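Local coordinates for protein charybdin (Charybdis maritima, PDB 2B7U) that belongs to the ribosome-inactivating protein family, whose members share a mixed alpha-beta fold, at residues D26-L31 with Q163-A168. Sequence-based numbering, arbitrary orientation.
Sequences DFIKNL and QMFCEA
Ile28 reaches across from helix 21-35 against Met164, Phe165 and Ala168 on helix 151-170. From its CB the chain forks. On the short branch, Ile28 CG2 lies anti to the backbone N and comes to rest 3.9 Å from the carbonyl oxygen Ala168 O. The longer branch leaves through CG1, anti to the carbonyl carbon (chi1 -65°), and rotation about CB-CG1 carries CD1 to the neighbouring helix. There Ile28 CD1 meets three residues: Met164 O at 3.9 Å, the ring atom Phe165 CD1 at 4.0 Å and, a little farther off, the methyl Ala168 CB at 4.3 Å. Both carbonyl oxygens beside Ile28 have polar partners from helix 21-35, Met164 O bonding to the hydroxyl of Tyr24 and Ala168 O to the guanidinium of Arg32. Tyr24 and Arg32 sit four residues before and four after Ile28, which places its apolar contact between two polar ones along helix 21-35.

Next to it, Phe27 CE2 lies 3.7 Å from Phe165 CE1, with Phe27 CD2 and Phe165 CD1 flanking this closest pair. The ring planes are almost perpendicular (88°), yet the approach is oblique and the centroids stand 5.9 Å apart. Both rings also pack on Leu14 of strand 7-15 and Leu60 of strand 56-64.

The backbones stay well separated, Ile28 CA and Phe165 CA being 7.2 Å apart, and the segment axes cross at -45°. Helix 151-170 is widened here by a pi-type turn, in which Ala168 N bonds to Gln163 O at 3.2 Å. Far apart in sequence, the two helices thus pack side by side over the mixed sheet, an arrangement belonging to the alpha-beta core of the ribosome-inactivating protein fold.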
loop_
_atom_site.group_PDB
_atom_site.type_symbol
_atom_site.label_atom_id
_atom_site.label_comp_id
_atom_site.label_asym_id
_atom_site.label_seq_id
_atom_site.Cartn_x
_atom_site.Cartn_y
_atom_site.Cartn_z
ATOM N N ASP A 26 11.482 1.877 10.842
ATOM C CA ASP A 26 12.594 1.139 10.252
ATOM C C ASP A 26 12.087 0.126 9.220
ATOM O O ASP A 26 12.634 -0.028 8.136
ATOM C CB ASP A 26 13.412 0.367 11.308
ATOM C CG ASP A 26 14.094 1.254 12.371
ATOM O OD1 ASP A 26 14.416 0.690 13.449
ATOM O OD2 ASP A 26 14.341 2.461 12.142
ATOM N N PHE A 27 11.029 -0.590 9.574
ATOM C CA PHE A 27 10.481 -1.594 8.681
ATOM C C PHE A 27 9.975 -0.985 7.377
ATOM O O PHE A 27 10.236 -1.493 6.297
ATOM C CB PHE A 27 9.352 -2.352 9.384
ATOM C CG PHE A 27 8.809 -3.478 8.575
ATOM C CD1 PHE A 27 9.421 -4.722 8.573
ATOM C CD2 PHE A 27 7.671 -3.300 7.811
ATOM C CE1 PHE A 27 8.919 -5.751 7.809
ATOM C CE2 PHE A 27 7.155 -4.331 7.070
ATOM C CZ PHE A 27 7.786 -5.562 7.068
ATOM N N ILE A 28 9.254 0.115 7.493
ATOM C CA ILE A 28 8.704 0.770 6.299
ATOM C C ILE A 28 9.835 1.296 5.407
ATOM O O ILE A 28 9.791 1.140 4.180
ATOM C CB ILE A 28 7.710 1.891 6.684
ATOM C CG1 ILE A 28 6.464 1.321 7.385
ATOM C CG2 ILE A 28 7.308 2.713 5.448
ATOM C CD1 ILE A 28 5.647 0.365 6.590
ATOM N N LYS A 29 10.846 1.895 6.024
ATOM C CA LYS A 29 11.995 2.426 5.272
ATOM C C LYS A 29 12.703 1.293 4.540
ATOM O O LYS A 29 13.052 1.416 3.376
ATOM C CB LYS A 29 12.925 3.167 6.206
ATOM C CG LYS A 29 12.350 4.513 6.627
ATOM C CD LYS A 29 13.098 5.145 7.779
ATOM C CE LYS A 29 14.473 5.630 7.403
ATOM N NZ LYS A 29 15.243 6.224 8.534
ATOM N N ASN A 30 12.895 0.167 5.220
ATOM C CA ASN A 30 13.522 -0.978 4.576
ATOM C C ASN A 30 12.677 -1.542 3.447
ATOM O O ASN A 30 13.201 -1.968 2.417
ATOM C CB ASN A 30 13.856 -2.071 5.601
ATOM C CG ASN A 30 14.941 -1.651 6.556
ATOM O OD1 ASN A 30 15.740 -0.772 6.250
ATOM N ND2 ASN A 30 14.996 -2.294 7.719
ATOM N N LEU A 31 11.358 -1.541 3.623
ATOM C CA LEU A 31 10.471 -2.053 2.610
ATOM C C LEU A 31 10.537 -1.186 1.344
ATOM O O LEU A 31 10.549 -1.689 0.233
ATOM C CB LEU A 31 9.053 -2.122 3.155
ATOM C CG LEU A 31 7.984 -2.611 2.189
ATOM C CD1 LEU A 31 8.369 -3.946 1.542
ATOM C CD2 LEU A 31 6.643 -2.696 2.854
ATOM N N GLN A 163 -3.669 0.045 5.004
ATOM C CA GLN A 163 -3.355 1.383 5.469
ATOM C C GLN A 163 -1.981 1.422 6.110
ATOM O O GLN A 163 -1.134 2.260 5.779
ATOM C CB GLN A 163 -4.409 1.893 6.429
ATOM C CG GLN A 163 -5.744 2.189 5.793
ATOM C CD GLN A 163 -5.700 3.430 4.951
ATOM O OE1 GLN A 163 -4.909 4.339 5.209
ATOM N NE2 GLN A 163 -6.530 3.476 3.899
ATOM N N MET A 164 -1.725 0.500 7.022
ATOM C CA MET A 164 -0.497 0.589 7.793
ATOM C C MET A 164 0.757 0.123 7.094
ATOM O O MET A 164 1.866 0.445 7.546
ATOM C CB MET A 164 -0.670 -0.138 9.138
ATOM C CG MET A 164 -1.775 0.453 9.943
ATOM S SD MET A 164 -1.978 -0.260 11.610
ATOM C CE MET A 164 -0.589 0.481 12.465
ATOM N N PHE A 165 0.616 -0.616 5.995
ATOM C CA PHE A 165 1.793 -1.031 5.221
ATOM C C PHE A 165 1.802 -0.406 3.842
ATOM O O PHE A 165 2.770 0.266 3.494
ATOM C CB PHE A 165 1.933 -2.543 5.254
ATOM C CG PHE A 165 2.225 -3.030 6.635
ATOM C CD1 PHE A 165 3.511 -2.950 7.129
ATOM C CD2 PHE A 165 1.217 -3.430 7.473
ATOM C CE1 PHE A 165 3.814 -3.317 8.423
ATOM C CE2 PHE A 165 1.502 -3.799 8.792
ATOM C CZ PHE A 165 2.808 -3.749 9.267
ATOM N N CYS A 166 0.721 -0.519 3.098
ATOM C CA CYS A 166 0.744 0.027 1.716
ATOM C C CYS A 166 0.693 1.564 1.694
ATOM O O CYS A 166 1.554 2.218 1.079
ATOM C CB CYS A 166 -0.335 -0.566 0.871
ATOM S SG CYS A 166 -0.220 -2.399 0.854
ATOM N N GLU A 167 -0.285 2.161 2.363
ATOM C CA GLU A 167 -0.378 3.603 2.323
ATOM C C GLU A 167 0.800 4.258 3.062
ATOM O O GLU A 167 1.321 5.289 2.652
ATOM C CB GLU A 167 -1.699 4.087 2.888
ATOM C CG GLU A 167 -2.927 3.462 2.264
ATOM C CD GLU A 167 -3.115 3.766 0.807
ATOM O OE1 GLU A 167 -2.365 4.608 0.248
ATOM O OE2 GLU A 167 -4.012 3.148 0.185
ATOM N N ALA A 168 1.214 3.682 4.191
ATOM C CA ALA A 168 2.399 4.183 4.907
ATOM C C ALA A 168 3.663 4.121 4.045
ATOM O O ALA A 168 4.487 5.039 4.071
ATOM C CB ALA A 168 2.599 3.402 6.202
#